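2-hydroxyisobutanoyl-CoA mutase large subunit (Aquincola tertiaricarbonis, PDB 4R3U) catalyses, together with a small cobalamin-binding subunit, the B12-dependent interconversion of 2-hydroxyisobutyryl-CoA and (S)-3-hydroxybutyryl-CoA, and carries the substrate-binding site. Local coordinates at residues T95-Q100 and G121-S126. Sequence-based numbering, arbitrary orientation.
Sequences TWTMRQ and GQTGIS. With 3KK (S-{(3R,5R,9R)-1-[(2R,3S,4R,5R)-5-(6-amino-9H-purin-9-yl)-4-hydroxy-3-(phosphonooxy)tetrahydrofuran-2-yl]-3,5,9-trihydroxy-8,8-dimethyl-3,5-dioxido-10,14-dioxo-2,4,6-trioxa-11,15-diaza-3lambda~5~,5lambda~5~-diphosphaheptadecan-17-yl} 2-hydroxy-2-methylpropanethioate), chain F.
In the beta-alpha-beta unit that opens the parallel barrel of this TIM-barrel mutase, Met-98 and Thr-123 join the first strand to the loop leading into the second, beside the bound acyl-CoA. Thr-123 meets the Met-98 backbone with two bonds: its OG1 accepts the Met-98 N-H at 3.0 Å, while its own N donates to Met-98 O at 2.9 Å, in the carbonyl plane. Its hydroxyl can do so because chi1 (59°) sets OG1 between the backbone N and the carbonyl carbon; a water links it to Trp-96 O. Gln-122, one residue before Thr-123, sends its extended side chain to Gln-100, two residues beyond Met-98, OE1 receiving Gln-100 N at 3.1 Å almost straight down its C=O axis. A second water joins Gln-122 NE2, Gln-100 O and Ser-126 N, which satisfies polar groups in a buried place.

Arg-99 carries the ligand end. Its guanidinium lies over Gly-124 CA, 3.5 Å from NH1; having no side chain, Gly-124 suits this place, because its CA lies against both the guanidinium and Thr-97 CG2. From the group's edge NH1 donates to Ile-125 O (3.1 Å), which is approached from above its carbonyl plane, while NH2 grips the diphosphate oxygen O4A at 2.7 Å. The pantetheine oxygen O9P covers the guanidinium face turned away from Gly-124. Thr-97 OG1 lies equally close to O4A.

Ser-174 and Ser-375 also bind the guanidinium. Strand 375-377 pairs with strand 97-102, and Ile-125 bonds to Ser-174 and Ser-176 beyond; Ile-125 packs on helix 107-119, Met-98 and Gln-100 on helix 390-405.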
loop_
_atom_site.group_PDB
_atom_site.type_symbol
_atom_site.label_atom_id
_atom_site.label_comp_id
_atom_site.label_asym_id
_atom_site.label_seq_id
_atom_site.Cartn_x
_atom_site.Cartn_y
_atom_site.Cartn_z
ATOM N N THR A 95 6.451 6.254 -17.804
ATOM C CA THR A 95 6.145 5.403 -16.644
ATOM C C THR A 95 6.832 4.031 -16.799
ATOM O O THR A 95 7.019 3.567 -17.921
ATOM C CB THR A 95 4.604 5.168 -16.565
ATOM O OG1 THR A 95 3.934 6.419 -16.569
ATOM C CG2 THR A 95 4.171 4.398 -15.317
ATOM N N TRP A 96 7.104 3.338 -15.694
ATOM C CA TRP A 96 7.615 1.966 -15.767
ATOM C C TRP A 96 6.593 1.117 -16.566
ATOM O O TRP A 96 5.408 1.459 -16.618
ATOM C CB TRP A 96 7.822 1.380 -14.330
ATOM C CG TRP A 96 6.576 1.332 -13.499
ATOM C CD1 TRP A 96 5.681 0.303 -13.421
ATOM C CD2 TRP A 96 6.026 2.410 -12.722
ATOM N NE1 TRP A 96 4.616 0.661 -12.616
ATOM C CE2 TRP A 96 4.803 1.950 -12.174
ATOM C CE3 TRP A 96 6.478 3.707 -12.389
ATOM C CZ2 TRP A 96 4.001 2.754 -11.338
ATOM C CZ3 TRP A 96 5.689 4.497 -11.544
ATOM C CH2 TRP A 96 4.472 4.020 -11.026
ATOM N N THR A 97 7.044 0.032 -17.182
ATOM C CA THR A 97 6.153 -0.858 -17.899
ATOM C C THR A 97 5.363 -1.658 -16.850
ATOM O O THR A 97 5.935 -2.190 -15.891
ATOM C CB THR A 97 6.933 -1.777 -18.857
ATOM O OG1 THR A 97 7.836 -1.011 -19.658
ATOM C CG2 THR A 97 6.028 -2.521 -19.808
ATOM N N MET A 98 4.040 -1.669 -17.000
ATOM C CA MET A 98 3.151 -2.442 -16.158
ATOM C C MET A 98 3.008 -3.714 -16.986
ATOM O O MET A 98 2.310 -3.751 -18.018
ATOM C CB MET A 98 1.833 -1.698 -15.938
ATOM C CG MET A 98 2.077 -0.310 -15.376
ATOM S SD MET A 98 0.598 0.518 -14.828
ATOM C CE MET A 98 1.295 2.089 -14.326
ATOM N N ARG A 99 3.859 -4.686 -16.624
ATOM C CA ARG A 99 4.053 -5.936 -17.346
ATOM C C ARG A 99 3.778 -7.159 -16.439
ATOM O O ARG A 99 4.652 -7.622 -15.687
ATOM C CB ARG A 99 5.477 -5.941 -17.898
ATOM C CG ARG A 99 5.778 -7.103 -18.815
ATOM C CD ARG A 99 7.260 -7.270 -19.059
ATOM N NE ARG A 99 7.902 -6.049 -19.549
ATOM C CZ ARG A 99 7.862 -5.630 -20.807
ATOM N NH1 ARG A 99 7.191 -6.315 -21.722
ATOM N NH2 ARG A 99 8.480 -4.515 -21.156
ATOM N N GLN A 100 2.528 -7.669 -16.540
ATOM C CA GLN A 100 2.001 -8.797 -15.788
ATOM C C GLN A 100 2.238 -10.139 -16.476
ATOM O O GLN A 100 1.969 -10.281 -17.679
ATOM C CB GLN A 100 0.495 -8.603 -15.529
ATOM C CG GLN A 100 0.153 -7.401 -14.675
ATOM C CD GLN A 100 0.746 -7.449 -13.298
ATOM O OE1 GLN A 100 1.613 -6.648 -12.953
ATOM N NE2 GLN A 100 0.274 -8.365 -12.473
ATOM N N GLY A 121 -4.974 -2.288 -18.851
ATOM C CA GLY A 121 -3.954 -1.251 -18.756
ATOM C C GLY A 121 -2.509 -1.696 -18.724
ATOM O O GLY A 121 -1.635 -0.868 -18.446
ATOM N N GLN A 122 -2.232 -2.990 -18.985
ATOM C CA GLN A 122 -0.849 -3.428 -19.045
ATOM C C GLN A 122 -0.238 -2.848 -20.359
ATOM O O GLN A 122 -0.922 -2.770 -21.388
ATOM C CB GLN A 122 -0.733 -4.952 -18.964
ATOM C CG GLN A 122 -0.300 -5.658 -20.271
ATOM C CD GLN A 122 0.068 -7.083 -20.013
ATOM O OE1 GLN A 122 0.590 -7.447 -18.923
ATOM N NE2 GLN A 122 -0.179 -7.917 -21.011
ATOM N N THR A 123 1.032 -2.401 -20.268
ATOM C CA THR A 123 1.817 -1.715 -21.295
ATOM C C THR A 123 2.976 -2.547 -21.862
ATOM O O THR A 123 3.698 -2.097 -22.754
ATOM C CB THR A 123 2.210 -0.310 -20.763
ATOM O OG1 THR A 123 2.976 -0.452 -19.563
ATOM C CG2 THR A 123 0.972 0.573 -20.467
ATOM N N GLY A 124 3.117 -3.767 -21.362
ATOM C CA GLY A 124 4.117 -4.738 -21.798
ATOM C C GLY A 124 3.631 -6.151 -21.578
ATOM O O GLY A 124 2.913 -6.400 -20.621
ATOM N N ILE A 125 4.006 -7.080 -22.456
ATOM C CA ILE A 125 3.630 -8.488 -22.337
ATOM C C ILE A 125 4.719 -9.300 -21.593
ATOM O O ILE A 125 5.899 -9.134 -21.872
ATOM C CB ILE A 125 3.287 -9.068 -23.739
ATOM C CG1 ILE A 125 1.842 -8.703 -24.129
ATOM C CG2 ILE A 125 3.555 -10.586 -23.868
ATOM C CD1 ILE A 125 1.667 -8.509 -25.605
ATOM N N SER A 126 4.306 -10.161 -20.650
ATOM C CA SER A 126 5.190 -11.084 -19.950
ATOM C C SER A 126 4.599 -12.478 -20.130
ATOM O O SER A 126 3.390 -12.655 -20.009
ATOM C CB SER A 126 5.347 -10.728 -18.469
ATOM O OG SER A 126 6.128 -11.685 -17.763
HETATM C C4 3KK F . 9.285 -17.601 -12.896
HETATM C C3 3KK F . 8.805 -16.167 -12.696
HETATM C C2 3KK F . 8.839 -15.800 -11.214
HETATM O O3 3KK F . 7.466 -16.100 -13.159
HETATM C C1 3KK F . 9.644 -15.152 -13.484
HETATM O O1 3KK F . 10.872 -15.231 -13.565
HETATM S S1P 3KK F . 8.675 -13.889 -14.239
HETATM C C2P 3KK F . 9.907 -12.888 -15.118
HETATM C C3P 3KK F . 9.222 -11.926 -16.055
HETATM N N4P 3KK F . 10.245 -11.085 -16.662
HETATM C C5P 3KK F . 9.971 -9.874 -17.156
HETATM O O5P 3KK F . 8.847 -9.361 -17.166
HETATM C C6P 3KK F . 11.206 -9.167 -17.725
HETATM C C7P 3KK F . 10.858 -7.851 -18.403
HETATM N N8P 3KK F . 12.081 -7.168 -18.840
HETATM C C9P 3KK F . 12.027 -6.087 -19.633
HETATM O O9P 3KK F . 10.965 -5.629 -20.057
HETATM C CAP 3KK F . 13.396 -5.504 -20.091
HETATM O OAP 3KK F . 14.372 -6.539 -20.333
HETATM C CBP 3KK F . 13.940 -4.280 -19.279
HETATM C CDP 3KK F . 15.162 -3.682 -19.991
HETATM C CEP 3KK F . 14.373 -4.686 -17.866
HETATM C CCP 3KK F . 12.888 -3.153 -19.191
HETATM O O6A 3KK F . 12.424 -2.853 -20.519
HETATM P P2A 3KK F . 11.092 -2.068 -20.856
HETATM O O4A 3KK F . 9.999 -2.550 -19.998
HETATM O O5A 3KK F . 10.914 -2.116 -22.328
HETATM O O3A 3KK F . 11.493 -0.578 -20.353
HETATM P P1A 3KK F . 12.622 0.426 -20.998
HETATM O O1A 3KK F . 13.596 -0.290 -21.865
HETATM O O2A 3KK F . 13.143 1.253 -19.897
HETATM O O5B 3KK F . 11.596 1.337 -21.875
HETATM C C5B 3KK F . 11.250 1.058 -23.250
HETATM C C4B 3KK F . 11.702 2.220 -24.154
HETATM O O4B 3KK F . 11.320 3.518 -23.605
HETATM C C3B 3KK F . 13.219 2.240 -24.307
HETATM O O3B 3KK F . 13.527 2.637 -25.666
HETATM P P3B 3KK F . 14.169 1.637 -26.759
HETATM O O8A 3KK F . 15.452 1.254 -26.127
HETATM O O7A 3KK F . 13.152 0.572 -26.876
HETATM O O9A 3KK F . 14.280 2.519 -27.947
HETATM C C2B 3KK F . 13.659 3.305 -23.319
HETATM O O2B 3KK F . 14.907 3.901 -23.692
HETATM C C1B 3KK F . 12.516 4.298 -23.393
HETATM N N9A 3KK F . 12.360 5.084 -22.133
HETATM C C8A 3KK F . 12.035 4.654 -20.914
HETATM N N7A 3KK F . 12.018 5.702 -20.095
HETATM C C5A 3KK F . 12.309 6.797 -20.807
HETATM C C4A 3KK F . 12.515 6.406 -22.082
HETATM N N3A 3KK F . 12.831 7.301 -23.054
HETATM C C2A 3KK F . 12.935 8.678 -22.750
HETATM N N1A 3KK F . 12.705 9.043 -21.395
HETATM C C6A 3KK F . 12.418 8.101 -20.472
HETATM N N6A 3KK F . 12.206 8.430 -19.196
HETATM O O HOH W 1 3.428 1.787 -18.464
HETATM O O HOH W 2 1.416 -10.546 -20.207
#